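Local coordinates for phosphoribosylaminoimidazole-succinocarboxamide synthase (Saccharomyces cerevisiae, PDB 2CNQ), which catalyses the ATP-dependent joining of 4-carboxy-5-aminoimidazole ribotide to aspartate, giving SAICAR in the de novo purine biosynthesis pathway, at residues 54-59 and 290-295; 65-70 and 203-208; 119-124 and 193-198; 177-182 and 186-191. All blocks are in the same frame, centred on the assembly; numbering follows the deposited sequence.

Interaction 1 of 4, residues 54-59 and 290-295; sequences GILLTK and AKYIEA
Leu-56 reaches from helix 53-67 to the flank of helix 282-300, where its CD1 methyl rests 3.5 Å from the backbone O of Tyr-292. The same methyl lies 3.7 Å from CG1 of Ile-293 and 3.9 Å from CB of Tyr-292, so a single branch fits between two consecutive residues of the opposing helix. With CG anti to the backbone N (chi1 -173°), the branched end is carried to the other helix. Its CD2 methyl lies at the edge of the Tyr-292 ring, near the ring plane. Leu-57 adds a looser touch at that edge, its CD2 standing 4.3 Å from Tyr-292 CE1. The two segments run nearly parallel, at 20°, with axes 10.5 Å apart, a spacing Leu-56 spans to reach backbone and side chains alike. Further out, Pro-238 packs on both Leu-56 and Tyr-292, and Trp-304 packs on both Leu-56 and Ile-293. The tyrosine hydroxyl is hydrogen-bonded to Asp-239, a residue of the AMZ pocket, which helps fix the ring's far end. Tyrosine suits its place by serving two environments: its CB and ring edge join an apolar seam without cross-helix hydrogen bonds, while its OH meets a carboxylate beside the nucleotide site.

Interaction 2 of 4, residues 65-70 and 203-208; sequences FKFLSN and KDYAKE
Tyr-205 and Phe-67 carry this contact between the C-terminal part of helix 53-67 and helix 185-209. Along the second segment, Lys-203 comes first; in one of its two modelled conformers NZ makes a salt bridge with Asp-204 OD2 at 2.9 Å, meeting the syn side of the carboxylate 26° out of its plane. Tyr-205 follows and turns to the other helix. Its CB lies 3.5 Å from Phe-67 CZ, while Phe-67 CE1 sits over one face of the tyrosine ring, 3.7 Å from Tyr-205 CD1. The ring planes are inclined at 47° with centroids 4.7 Å apart, an oblique pairing. Phe-67 holds its CG anti to the backbone N (chi1 -179°), which carries the ring out toward the tyrosine. A serine at Phe-67 would probably leave this face of Tyr-205 without its aromatic partner and open a gap between the helices. Ala-206, next along, packs instead on Ile-213 of strand 211-223. Trp-64 meets the Phe-67 ring edge-to-face and Lys-201 makes a cation-pi contact with it, while the Tyr-205 hydroxyl bonds to Leu-299 O. The aromatic pair bridges helices 53-67 and 185-209 and ties the latter to the C-terminal part of helix 282-300.

Interaction 3 of 4, residues 119-124 and 193-198; sequences VIVRGY and ELAVKL. With AMZ (aminoimidazole 4-carboxamide ribonucleotide), chain C.
Ala-195 presents its methyl to two valines of strand 113-122: CB lies 3.4 Å from Val-119 CG1 and 3.5 Å from Val-121 CG2, both unusually tight. Such close approach suits alanine, whose single methyl lets helix and strand come near each other. Val-121 also meets Val-196, their side chains crossing at about a right angle, with Val-121 CG1 lying 4.1 Å from Val-196 CG2. Strand alternation turns Ile-120 the other way, to AMZ, where its CD1 approaches imidazole atom C5 at 3.7 Å. CG2 of Ile-120 covers one face of the Arg-122 guanidinium, toward its rim. That group meets the phosphate edge-on, NH1 bonding OP2 and NH2 bonding OP1, each at 2.9 Å and nearly straight (177° and 172°). A glycine in place of Ile-120 would probably leave the nucleotide without this apolar support and the guanidinium freer to shift. Asp-215 and Ser-128 also bind AMZ. Here a helix packs on one face of a beta-sheet whose other face helps line the AMZ pocket, probably the site of the substrate ribotide.

Interaction 4 of 4, residues 177-182 and 186-191; sequences AQAAEL and DLSRRV
Ser-188 packs on Ala-180 where helix 176-183 gives way, after a short break, to helix 185-209. The serine CB lies 3.7 Å from the Ala-180 CB and 3.6 Å from its CA, so it sits against both the methyl and the backbone carbon. The CA atoms of this pair are 5.0 Å apart, a spacing that suits small residues on both helices. In the conformer described, one of two modelled for Ser-188, OG stands anti to the backbone N (chi1 -176°), a torsion that places the hydroxyl against the first helix, near Ala-179, whose CB it approaches at 3.8 Å. OG also lies 3.5 Å from the Ala-180 N, but the angle is poor and no hydrogen bond forms. The alanines have no side-chain torsion to adjust; the helical backbone alone sets their methyls, with Ala-179 pointing to the second helix and Ala-180 standing at its flank. Ala-179 also meets Leu-117 of strand 113-122, as well as Pro-161 and Ile-174. Val-191, one turn beyond Ser-188, packs on Ile-115 and Phe-220. With no hydrogen bond or ion pair across it, the contact depends on fit between small side chains, and the second modelled conformer suggests that the hydroxyl may not be held in a single position.

How the interactions relate
Interactions 1, 3 and 4 are largely buried, whereas interaction 2 lies at the surface. Helix 53-67 serves interactions 1 and 2, meeting helix 282-300 through aliphatic chains and a tyrosine edge, then helix 185-209 through two rings. Helix 185-209 in turn runs through interactions 2, 3 and 4. Neighbouring contacts along it touch: Leu-68 meets Leu-198 between interactions 2 and 3, and Val-119 meets Val-191 between 3 and 4. None has a hydrogen bond between its protein segments, but chemistry varies with place: small residues where two successive helices meet, branched aliphatics against the sheet, an aromatic pair in the surface contact. Arg-122 of interaction 3 bonds the AMZ phosphate, while Lys-66 of interaction 2 belongs to a separate AMZ/AMP pocket.

Interaction 1 of 4, residues 54-59 and 290-295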
loop_
_atom_site.group_PDB
_atom_site.type_symbol
_atom_site.label_atom_id
_atom_site.label_comp_id
_atom_site.label_asym_id
_atom_site.label_seq_id
_atom_site.Cartn_x
_atom_site.Cartn_y
_atom_site.Cartn_z
ATOM N N GLY A 54 -3.830 7.590 -8.230
ATOM C CA GLY A 54 -2.544 7.888 -7.682
ATOM C C GLY A 54 -2.541 9.061 -6.778
ATOM O O GLY A 54 -1.765 9.127 -5.837
ATOM N N ILE A 55 -3.402 10.019 -7.039
ATOM C CA ILE A 55 -3.566 11.116 -6.116
ATOM C C ILE A 55 -4.081 10.572 -4.800
ATOM O O ILE A 55 -3.613 10.912 -3.750
ATOM C CB ILE A 55 -4.500 12.152 -6.695
ATOM C CG1 ILE A 55 -3.843 12.793 -7.920
ATOM C CG2 ILE A 55 -4.827 13.168 -5.643
ATOM C CD1 ILE A 55 -4.736 13.732 -8.646
ATOM N N LEU A 56 -5.055 9.687 -4.860
ATOM C CA LEU A 56 -5.588 9.102 -3.641
ATOM C C LEU A 56 -4.542 8.354 -2.903
ATOM O O LEU A 56 -4.420 8.485 -1.685
ATOM C CB LEU A 56 -6.762 8.243 -3.987
ATOM C CG LEU A 56 -7.530 7.707 -2.807
ATOM C CD1 LEU A 56 -8.942 7.521 -3.212
ATOM C CD2 LEU A 56 -6.988 6.416 -2.293
ATOM N N LEU A 57 -3.749 7.566 -3.586
ATOM C CA LEU A 57 -2.732 6.808 -2.884
ATOM C C LEU A 57 -1.764 7.727 -2.225
ATOM O O LEU A 57 -1.294 7.442 -1.141
ATOM C CB LEU A 57 -1.996 5.915 -3.828
ATOM C CG LEU A 57 -2.823 4.928 -4.606
ATOM C CD1 LEU A 57 -1.927 4.168 -5.518
ATOM C CD2 LEU A 57 -3.621 4.041 -3.723
ATOM N N THR A 58 -1.441 8.808 -2.888
ATOM C CA THR A 58 -0.517 9.756 -2.370
ATOM C C THR A 58 -1.084 10.423 -1.168
ATOM O O THR A 58 -0.481 10.466 -0.119
ATOM C CB THR A 58 -0.166 10.767 -3.444
ATOM O OG1 THR A 58 0.453 10.107 -4.533
ATOM C CG2 THR A 58 0.781 11.793 -2.945
ATOM N N LYS A 59 -2.262 10.994 -1.321
ATOM C CA LYS A 59 -2.854 11.733 -0.245
ATOM C C LYS A 59 -3.136 10.865 0.950
ATOM O O LYS A 59 -2.950 11.262 2.068
ATOM C CB LYS A 59 -4.143 12.359 -0.747
ATOM C CG LYS A 59 -3.949 13.360 -1.870
ATOM C CD LYS A 59 -3.055 14.558 -1.552
ATOM C CE LYS A 59 -2.808 15.358 -2.843
ATOM N NZ LYS A 59 -2.232 16.710 -2.581
ATOM N N ALA A 290 -14.636 4.478 -6.788
ATOM C CA ALA A 290 -15.521 4.915 -5.736
ATOM C C ALA A 290 -15.227 4.213 -4.460
ATOM O O ALA A 290 -15.335 4.797 -3.403
ATOM C CB ALA A 290 -16.944 4.713 -6.141
ATOM N N LYS A 291 -14.898 2.944 -4.512
ATOM C CA LYS A 291 -14.535 2.234 -3.304
ATOM C C LYS A 291 -13.313 2.828 -2.689
ATOM O O LYS A 291 -13.236 2.970 -1.489
ATOM C CB LYS A 291 -14.316 0.776 -3.635
ATOM C CG LYS A 291 -15.604 0.029 -3.741
ATOM C CD LYS A 291 -15.377 -1.386 -4.290
ATOM C CE LYS A 291 -16.606 -2.230 -4.317
ATOM N NZ LYS A 291 -17.238 -2.372 -2.994
ATOM N N TYR A 292 -12.316 3.139 -3.503
ATOM C CA TYR A 292 -11.110 3.713 -2.976
ATOM C C TYR A 292 -11.421 5.025 -2.338
ATOM O O TYR A 292 -10.897 5.337 -1.284
ATOM C CB TYR A 292 -10.082 3.915 -4.067
ATOM C CG TYR A 292 -9.255 2.709 -4.379
ATOM C CD1 TYR A 292 -7.897 2.843 -4.448
ATOM C CD2 TYR A 292 -9.807 1.470 -4.613
ATOM C CE1 TYR A 292 -7.097 1.771 -4.751
ATOM C CE2 TYR A 292 -9.020 0.401 -4.926
ATOM C CZ TYR A 292 -7.664 0.562 -5.006
ATOM O OH TYR A 292 -6.939 -0.520 -5.332
ATOM N N ILE A 293 -12.233 5.829 -3.002
ATOM C CA ILE A 293 -12.545 7.131 -2.448
ATOM C C ILE A 293 -13.321 6.993 -1.169
ATOM O O ILE A 293 -13.105 7.756 -0.263
ATOM C CB ILE A 293 -13.252 7.962 -3.506
ATOM C CG1 ILE A 293 -12.227 8.398 -4.544
ATOM C CG2 ILE A 293 -13.928 9.150 -2.880
ATOM C CD1 ILE A 293 -12.815 8.948 -5.804
ATOM N N GLU A 294 -14.211 6.026 -1.082
ATOM C CA GLU A 294 -14.933 5.843 0.153
ATOM C C GLU A 294 -13.993 5.480 1.267
ATOM O O GLU A 294 -14.109 5.984 2.361
ATOM C CB GLU A 294 -16.000 4.808 -0.032
ATOM C CG GLU A 294 -16.813 4.547 1.203
ATOM C CD GLU A 294 -17.672 5.706 1.643
ATOM O OE1 GLU A 294 -18.318 5.547 2.680
ATOM O OE2 GLU A 294 -17.792 6.705 0.949
ATOM N N ALA A 295 -13.052 4.593 0.995
ATOM C CA ALA A 295 -12.074 4.284 2.000
ATOM C C ALA A 295 -11.344 5.540 2.399
ATOM O O ALA A 295 -11.138 5.796 3.564
ATOM C CB ALA A 295 -11.114 3.261 1.514
#

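Interaction 2 of 4, residues 65-70 and 203-208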
loop_
_atom_site.group_PDB
_atom_site.type_symbol
_atom_site.label_atom_id
_atom_site.label_comp_id
_atom_site.label_asym_id
_atom_site.label_seq_id
_atom_site.Cartn_x
_atom_site.Cartn_y
_atom_site.Cartn_z
ATOM N N PHE A 65 1.179 8.858 6.984
ATOM C CA PHE A 65 2.500 9.247 7.417
ATOM C C PHE A 65 2.399 10.246 8.535
ATOM O O PHE A 65 3.134 10.181 9.494
ATOM C CB PHE A 65 3.299 9.831 6.273
ATOM C CG PHE A 65 3.856 8.825 5.329
ATOM C CD1 PHE A 65 4.656 7.810 5.791
ATOM C CD2 PHE A 65 3.655 8.933 3.975
ATOM C CE1 PHE A 65 5.207 6.920 4.918
ATOM C CE2 PHE A 65 4.198 8.037 3.108
ATOM C CZ PHE A 65 4.955 7.024 3.587
ATOM N N LYS A 66 1.468 11.173 8.401
ATOM C CA LYS A 66 1.285 12.175 9.397
ATOM C C LYS A 66 0.703 11.564 10.650
ATOM O O LYS A 66 1.103 11.919 11.750
ATOM C CB LYS A 66 0.383 13.241 8.829
ATOM C CG LYS A 66 0.124 14.376 9.789
ATOM C CD LYS A 66 -0.761 15.441 9.203
ATOM C CE LYS A 66 -0.148 16.137 8.001
ATOM N NZ LYS A 66 1.176 16.770 8.261
ATOM N N PHE A 67 -0.266 10.669 10.502
ATOM C CA PHE A 67 -0.875 10.011 11.631
ATOM C C PHE A 67 0.141 9.248 12.445
ATOM O O PHE A 67 0.063 9.172 13.660
ATOM C CB PHE A 67 -1.948 9.082 11.122
ATOM C CG PHE A 67 -2.684 8.359 12.174
ATOM C CD1 PHE A 67 -3.636 8.976 12.936
ATOM C CD2 PHE A 67 -2.455 7.035 12.389
ATOM C CE1 PHE A 67 -4.318 8.254 13.895
ATOM C CE2 PHE A 67 -3.132 6.329 13.332
ATOM C CZ PHE A 67 -4.051 6.931 14.082
ATOM N N LEU A 68 1.105 8.677 11.748
ATOM C CA LEU A 68 2.123 7.849 12.353
ATOM C C LEU A 68 3.408 8.592 12.550
ATOM O O LEU A 68 4.414 7.981 12.823
ATOM C CB LEU A 68 2.364 6.648 11.472
ATOM C CG LEU A 68 1.171 5.757 11.360
ATOM C CD1 LEU A 68 1.480 4.660 10.380
ATOM C CD2 LEU A 68 0.747 5.183 12.679
ATOM N N SER A 69 3.406 9.897 12.438
ATOM C CA SER A 69 4.667 10.617 12.377
ATOM C C SER A 69 5.452 10.504 13.660
ATOM O O SER A 69 6.655 10.567 13.621
ATOM C CB SER A 69 4.452 12.073 12.034
ATOM O OG SER A 69 3.709 12.678 13.045
ATOM N N ASN A 70 4.783 10.338 14.780
ATOM C CA ASN A 70 5.469 10.137 16.036
ATOM C C ASN A 70 5.777 8.702 16.328
ATOM O O ASN A 70 6.442 8.405 17.296
ATOM C CB ASN A 70 4.655 10.704 17.182
ATOM C CG ASN A 70 4.507 12.185 17.082
ATOM O OD1 ASN A 70 5.438 12.867 16.651
ATOM N ND2 ASN A 70 3.339 12.700 17.451
ATOM N N LYS A 203 -5.532 0.478 12.941
ATOM C CA LYS A 203 -6.715 -0.336 13.004
ATOM C C LYS A 203 -7.695 0.245 13.980
ATOM O O LYS A 203 -8.870 0.338 13.713
ATOM C CB LYS A 203 -6.345 -1.750 13.425
ATOM C CG LYS A 203 -7.525 -2.687 13.493
ATOM C CD LYS A 203 -7.293 -4.030 14.176
ATOM C CE LYS A 203 -6.427 -4.010 15.440
ATOM N NZ LYS A 203 -7.173 -3.788 16.704
ATOM N N ASP A 204 -7.222 0.627 15.142
ATOM C CA ASP A 204 -8.120 1.126 16.157
ATOM C C ASP A 204 -8.715 2.429 15.709
ATOM O O ASP A 204 -9.888 2.665 15.878
ATOM C CB ASP A 204 -7.406 1.272 17.456
ATOM C CG ASP A 204 -7.111 -0.046 18.090
ATOM O OD1 ASP A 204 -6.352 -0.026 19.069
ATOM O OD2 ASP A 204 -7.634 -1.080 17.635
ATOM N N TYR A 205 -7.902 3.275 15.116
ATOM C CA TYR A 205 -8.363 4.527 14.609
ATOM C C TYR A 205 -9.401 4.311 13.547
ATOM O O TYR A 205 -10.446 4.938 13.528
ATOM C CB TYR A 205 -7.177 5.301 14.059
ATOM C CG TYR A 205 -7.587 6.426 13.190
ATOM C CD1 TYR A 205 -7.984 7.633 13.693
ATOM C CD2 TYR A 205 -7.621 6.243 11.826
ATOM C CE1 TYR A 205 -8.400 8.633 12.841
ATOM C CE2 TYR A 205 -8.042 7.202 10.983
ATOM C CZ TYR A 205 -8.426 8.407 11.496
ATOM O OH TYR A 205 -8.877 9.402 10.698
ATOM N N ALA A 206 -9.095 3.447 12.609
ATOM C CA ALA A 206 -9.994 3.212 11.520
ATOM C C ALA A 206 -11.290 2.619 11.996
ATOM O O ALA A 206 -12.335 2.933 11.464
ATOM C CB ALA A 206 -9.363 2.329 10.503
ATOM N N LYS A 207 -11.216 1.732 12.968
ATOM C CA LYS A 207 -12.409 1.075 13.428
ATOM C C LYS A 207 -13.383 2.086 13.953
ATOM O O LYS A 207 -14.578 1.972 13.711
ATOM C CB LYS A 207 -12.097 0.052 14.491
ATOM C CG LYS A 207 -13.290 -0.807 14.889
ATOM C CD LYS A 207 -13.928 -1.547 13.760
ATOM C CE LYS A 207 -14.944 -2.564 14.242
ATOM N NZ LYS A 207 -16.085 -1.862 14.867
ATOM N N GLU A 208 -12.898 3.083 14.653
ATOM C CA GLU A 208 -13.778 4.084 15.192
ATOM C C GLU A 208 -14.397 4.882 14.073
ATOM O O GLU A 208 -15.507 5.351 14.205
ATOM C CB GLU A 208 -13.023 4.952 16.160
ATOM C CG GLU A 208 -13.882 5.930 16.898
ATOM C CD GLU A 208 -14.202 7.172 16.113
ATOM O OE1 GLU A 208 -13.450 7.556 15.207
ATOM O OE2 GLU A 208 -15.218 7.807 16.441
#

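Interaction 3 of 4, residues 119-124 and 193-198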
loop_
_atom_site.group_PDB
_atom_site.type_symbol
_atom_site.label_atom_id
_atom_site.label_comp_id
_atom_site.label_asym_id
_atom_site.label_seq_id
_atom_site.Cartn_x
_atom_site.Cartn_y
_atom_site.Cartn_z
ATOM N N VAL A 119 5.896 -6.148 4.288
ATOM C CA VAL A 119 5.655 -6.199 5.717
ATOM C C VAL A 119 4.172 -6.186 5.920
ATOM O O VAL A 119 3.566 -5.165 6.158
ATOM C CB VAL A 119 6.374 -5.067 6.401
ATOM C CG1 VAL A 119 6.111 -5.081 7.878
ATOM C CG2 VAL A 119 7.864 -5.151 6.122
ATOM N N ILE A 120 3.586 -7.350 5.763
ATOM C CA ILE A 120 2.167 -7.505 5.859
ATOM C C ILE A 120 1.799 -7.750 7.282
ATOM O O ILE A 120 2.413 -8.541 7.975
ATOM C CB ILE A 120 1.701 -8.629 4.985
ATOM C CG1 ILE A 120 1.988 -8.309 3.540
ATOM C CG2 ILE A 120 0.253 -8.949 5.199
ATOM C CD1 ILE A 120 1.989 -9.515 2.665
ATOM N N VAL A 121 0.771 -7.059 7.732
ATOM C CA VAL A 121 0.143 -7.314 8.996
ATOM C C VAL A 121 -1.281 -7.648 8.736
ATOM O O VAL A 121 -1.946 -6.971 7.993
ATOM C CB VAL A 121 0.238 -6.130 9.940
ATOM C CG1 VAL A 121 -0.426 -6.479 11.250
ATOM C CG2 VAL A 121 1.655 -5.747 10.155
ATOM N N ARG A 122 -1.728 -8.711 9.373
ATOM C CA ARG A 122 -3.091 -9.150 9.263
ATOM C C ARG A 122 -3.762 -9.039 10.594
ATOM O O ARG A 122 -3.354 -9.649 11.549
ATOM C CB ARG A 122 -3.169 -10.560 8.794
ATOM C CG ARG A 122 -2.415 -10.793 7.522
ATOM C CD ARG A 122 -2.504 -12.232 7.123
ATOM N NE ARG A 122 -1.622 -12.508 6.023
ATOM C CZ ARG A 122 -1.943 -12.383 4.767
ATOM N NH1 ARG A 122 -3.163 -12.137 4.387
ATOM N NH2 ARG A 122 -0.999 -12.531 3.871
ATOM N N GLY A 123 -4.808 -8.262 10.642
ATOM C CA GLY A 123 -5.652 -8.246 11.808
ATOM C C GLY A 123 -6.761 -9.237 11.747
ATOM O O GLY A 123 -7.303 -9.635 12.776
ATOM N N TYR A 124 -7.117 -9.636 10.547
ATOM C CA TYR A 124 -8.254 -10.452 10.272
ATOM C C TYR A 124 -7.838 -11.418 9.233
ATOM O O TYR A 124 -6.995 -11.137 8.386
ATOM C CB TYR A 124 -9.390 -9.618 9.740
ATOM C CG TYR A 124 -9.890 -8.616 10.715
ATOM C CD1 TYR A 124 -9.164 -7.479 11.006
ATOM C CD2 TYR A 124 -11.093 -8.797 11.347
ATOM C CE1 TYR A 124 -9.634 -6.573 11.906
ATOM C CE2 TYR A 124 -11.558 -7.873 12.245
ATOM C CZ TYR A 124 -10.824 -6.779 12.523
ATOM O OH TYR A 124 -11.260 -5.842 13.402
ATOM N N GLU A 193 7.392 -6.224 15.155
ATOM C CA GLU A 193 6.769 -5.547 16.244
ATOM C C GLU A 193 6.324 -4.179 15.844
ATOM O O GLU A 193 5.257 -3.766 16.221
ATOM C CB GLU A 193 7.684 -5.498 17.423
ATOM C CG GLU A 193 7.847 -6.865 18.005
ATOM C CD GLU A 193 8.597 -6.871 19.275
ATOM O OE1 GLU A 193 8.638 -7.927 19.903
ATOM O OE2 GLU A 193 9.168 -5.835 19.636
ATOM N N LEU A 194 7.115 -3.490 15.061
ATOM C CA LEU A 194 6.750 -2.171 14.653
ATOM C C LEU A 194 5.559 -2.257 13.748
ATOM O O LEU A 194 4.639 -1.479 13.858
ATOM C CB LEU A 194 7.895 -1.516 13.938
ATOM C CG LEU A 194 7.611 -0.144 13.369
ATOM C CD1 LEU A 194 7.200 0.805 14.466
ATOM C CD2 LEU A 194 8.810 0.364 12.650
ATOM N N ALA A 195 5.577 -3.182 12.822
ATOM C CA ALA A 195 4.477 -3.280 11.899
ATOM C C ALA A 195 3.192 -3.527 12.635
ATOM O O ALA A 195 2.183 -2.936 12.317
ATOM C CB ALA A 195 4.751 -4.377 10.912
ATOM N N VAL A 196 3.198 -4.423 13.601
ATOM C CA VAL A 196 1.995 -4.699 14.333
ATOM C C VAL A 196 1.589 -3.486 15.121
ATOM O O VAL A 196 0.422 -3.181 15.191
ATOM C CB VAL A 196 2.151 -5.928 15.212
ATOM C CG1 VAL A 196 1.062 -6.017 16.227
ATOM C CG2 VAL A 196 2.191 -7.151 14.323
ATOM N N LYS A 197 2.532 -2.791 15.699
ATOM C CA LYS A 197 2.210 -1.615 16.450
ATOM C C LYS A 197 1.547 -0.576 15.578
ATOM O O LYS A 197 0.544 -0.007 15.935
ATOM C CB LYS A 197 3.463 -1.068 17.063
ATOM C CG LYS A 197 3.188 -0.023 18.074
ATOM C CD LYS A 197 4.438 0.495 18.707
ATOM C CE LYS A 197 5.043 -0.475 19.651
ATOM N NZ LYS A 197 6.034 0.217 20.527
ATOM N N LEU A 198 2.137 -0.323 14.417
ATOM C CA LEU A 198 1.574 0.646 13.513
ATOM C C LEU A 198 0.223 0.209 13.067
ATOM O O LEU A 198 -0.713 0.976 13.053
ATOM C CB LEU A 198 2.472 0.871 12.321
ATOM C CG LEU A 198 3.865 1.370 12.616
ATOM C CD1 LEU A 198 4.644 1.480 11.349
ATOM C CD2 LEU A 198 3.839 2.686 13.337
HETATM O O5 AMZ C . 1.716 -4.705 -3.167
HETATM C C6 AMZ C . 1.993 -5.790 -2.702
HETATM N N2 AMZ C . 3.039 -6.511 -3.093
HETATM C C3A AMZ C . 1.189 -6.368 -1.644
HETATM C C7A AMZ C . 0.056 -5.826 -1.118
HETATM N N3 AMZ C . -0.570 -4.654 -1.330
HETATM N N1 AMZ C . 1.436 -7.552 -1.055
HETATM C C5 AMZ C . 0.483 -7.736 -0.169
HETATM N N AMZ C . -0.380 -6.696 -0.208
HETATM C C1 AMZ C . -1.511 -6.512 0.666
HETATM C C2 AMZ C . -2.819 -6.955 0.082
HETATM C C3 AMZ C . -3.616 -7.297 1.308
HETATM O O2 AMZ C . -4.100 -6.078 1.825
HETATM O O1 AMZ C . -3.371 -5.920 -0.704
HETATM O O AMZ C . -1.300 -7.359 1.760
HETATM C C AMZ C . -2.543 -7.867 2.221
HETATM C C4 AMZ C . -2.503 -9.359 2.263
HETATM O O3 AMZ C . -2.599 -9.850 0.936
HETATM P P AMZ C . -2.760 -11.423 0.722
HETATM O OP1 AMZ C . -1.456 -12.059 1.073
HETATM O O4 AMZ C . -3.079 -11.546 -0.749
HETATM O OP2 AMZ C . -3.856 -11.934 1.599
#

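Interaction 4 of 4, residues 177-182 and 186-191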
loop_
_atom_site.group_PDB
_atom_site.type_symbol
_atom_site.label_atom_id
_atom_site.label_comp_id
_atom_site.label_asym_id
_atom_site.label_seq_id
_atom_site.Cartn_x
_atom_site.Cartn_y
_atom_site.Cartn_z
ATOM N N ALA A 177 10.200 -16.567 10.528
ATOM C CA ALA A 177 11.518 -17.141 10.628
ATOM C C ALA A 177 12.272 -16.995 9.346
ATOM O O ALA A 177 13.438 -16.665 9.331
ATOM C CB ALA A 177 11.413 -18.576 11.037
ATOM N N GLN A 178 11.614 -17.234 8.228
ATOM C CA GLN A 178 12.279 -17.046 6.958
ATOM C C GLN A 178 12.577 -15.601 6.708
ATOM O O GLN A 178 13.612 -15.273 6.176
ATOM C CB GLN A 178 11.459 -17.664 5.866
ATOM C CG GLN A 178 12.029 -17.472 4.489
ATOM C CD GLN A 178 13.378 -18.063 4.312
ATOM O OE1 GLN A 178 13.636 -19.183 4.740
ATOM N NE2 GLN A 178 14.221 -17.367 3.581
ATOM N N ALA A 179 11.696 -14.715 7.121
ATOM C CA ALA A 179 12.003 -13.323 7.000
ATOM C C ALA A 179 13.257 -12.987 7.758
ATOM O O ALA A 179 14.072 -12.225 7.290
ATOM C CB ALA A 179 10.869 -12.498 7.485
ATOM N N ALA A 180 13.429 -13.589 8.929
ATOM C CA ALA A 180 14.617 -13.343 9.714
ATOM C C ALA A 180 15.828 -13.916 9.031
ATOM O O ALA A 180 16.903 -13.378 9.167
ATOM C CB ALA A 180 14.456 -13.922 11.071
ATOM N N GLU A 181 15.694 -14.983 8.280
ATOM C CA GLU A 181 16.784 -15.436 7.464
ATOM C C GLU A 181 17.196 -14.396 6.472
ATOM O O GLU A 181 18.370 -14.218 6.206
ATOM C CB GLU A 181 16.414 -16.700 6.738
ATOM C CG GLU A 181 16.206 -17.856 7.626
ATOM C CD GLU A 181 17.409 -18.192 8.433
ATOM O OE1 GLU A 181 18.503 -18.288 7.837
ATOM O OE2 GLU A 181 17.295 -18.371 9.661
ATOM N N LEU A 182 16.237 -13.708 5.895
ATOM C CA LEU A 182 16.532 -12.719 4.916
ATOM C C LEU A 182 17.076 -11.458 5.479
ATOM O O LEU A 182 17.972 -10.871 4.902
ATOM C CB LEU A 182 15.287 -12.400 4.125
ATOM C CG LEU A 182 14.716 -13.532 3.336
ATOM C CD1 LEU A 182 13.463 -13.069 2.645
ATOM C CD2 LEU A 182 15.691 -14.078 2.344
ATOM N N ASP A 186 17.287 -9.851 14.549
ATOM C CA ASP A 186 16.918 -8.705 15.327
ATOM C C ASP A 186 16.037 -7.811 14.504
ATOM O O ASP A 186 15.011 -7.364 14.962
ATOM C CB ASP A 186 18.133 -7.982 15.847
ATOM C CG ASP A 186 18.909 -8.818 16.854
ATOM O OD1 ASP A 186 20.120 -8.641 16.955
ATOM O OD2 ASP A 186 18.317 -9.654 17.547
ATOM N N LEU A 187 16.444 -7.557 13.284
ATOM C CA LEU A 187 15.703 -6.654 12.459
ATOM C C LEU A 187 14.341 -7.209 12.169
ATOM O O LEU A 187 13.366 -6.492 12.201
ATOM C CB LEU A 187 16.453 -6.361 11.186
ATOM C CG LEU A 187 15.749 -5.386 10.271
ATOM C CD1 LEU A 187 15.499 -4.051 10.946
ATOM C CD2 LEU A 187 16.548 -5.226 9.008
ATOM N N SER A 188 14.240 -8.490 11.885
ATOM C CA SER A 188 12.938 -9.057 11.584
ATOM C C SER A 188 11.995 -8.912 12.738
ATOM O O SER A 188 10.833 -8.634 12.545
ATOM C CB SER A 188 13.091 -10.540 11.274
ATOM O OG SER A 188 11.863 -11.153 10.882
ATOM N N ARG A 189 12.463 -9.118 13.952
ATOM C CA ARG A 189 11.598 -8.959 15.082
ATOM C C ARG A 189 11.203 -7.504 15.212
ATOM O O ARG A 189 10.064 -7.222 15.502
ATOM C CB ARG A 189 12.282 -9.418 16.344
ATOM C CG ARG A 189 11.323 -9.374 17.524
ATOM C CD ARG A 189 12.033 -9.672 18.771
ATOM N NE ARG A 189 11.161 -9.802 19.918
ATOM C CZ ARG A 189 10.699 -10.948 20.378
ATOM N NH1 ARG A 189 9.928 -10.939 21.446
ATOM N NH2 ARG A 189 10.993 -12.087 19.792
ATOM N N ARG A 190 12.131 -6.591 15.019
ATOM C CA ARG A 190 11.805 -5.205 15.117
ATOM C C ARG A 190 10.776 -4.837 14.088
ATOM O O ARG A 190 9.867 -4.085 14.360
ATOM C CB ARG A 190 13.021 -4.349 14.913
ATOM C CG ARG A 190 13.973 -4.398 16.049
ATOM C CD ARG A 190 15.254 -3.730 15.700
ATOM N NE ARG A 190 15.050 -2.325 15.433
ATOM C CZ ARG A 190 15.883 -1.551 14.755
ATOM N NH1 ARG A 190 16.977 -2.044 14.211
ATOM N NH2 ARG A 190 15.602 -0.267 14.617
ATOM N N VAL A 191 10.937 -5.341 12.883
ATOM C CA VAL A 191 9.996 -5.121 11.824
ATOM C C VAL A 191 8.649 -5.643 12.237
ATOM O O VAL A 191 7.645 -4.943 12.093
ATOM C CB VAL A 191 10.476 -5.814 10.563
ATOM C CG1 VAL A 191 9.387 -5.956 9.546
ATOM C CG2 VAL A 191 11.668 -5.080 10.007
#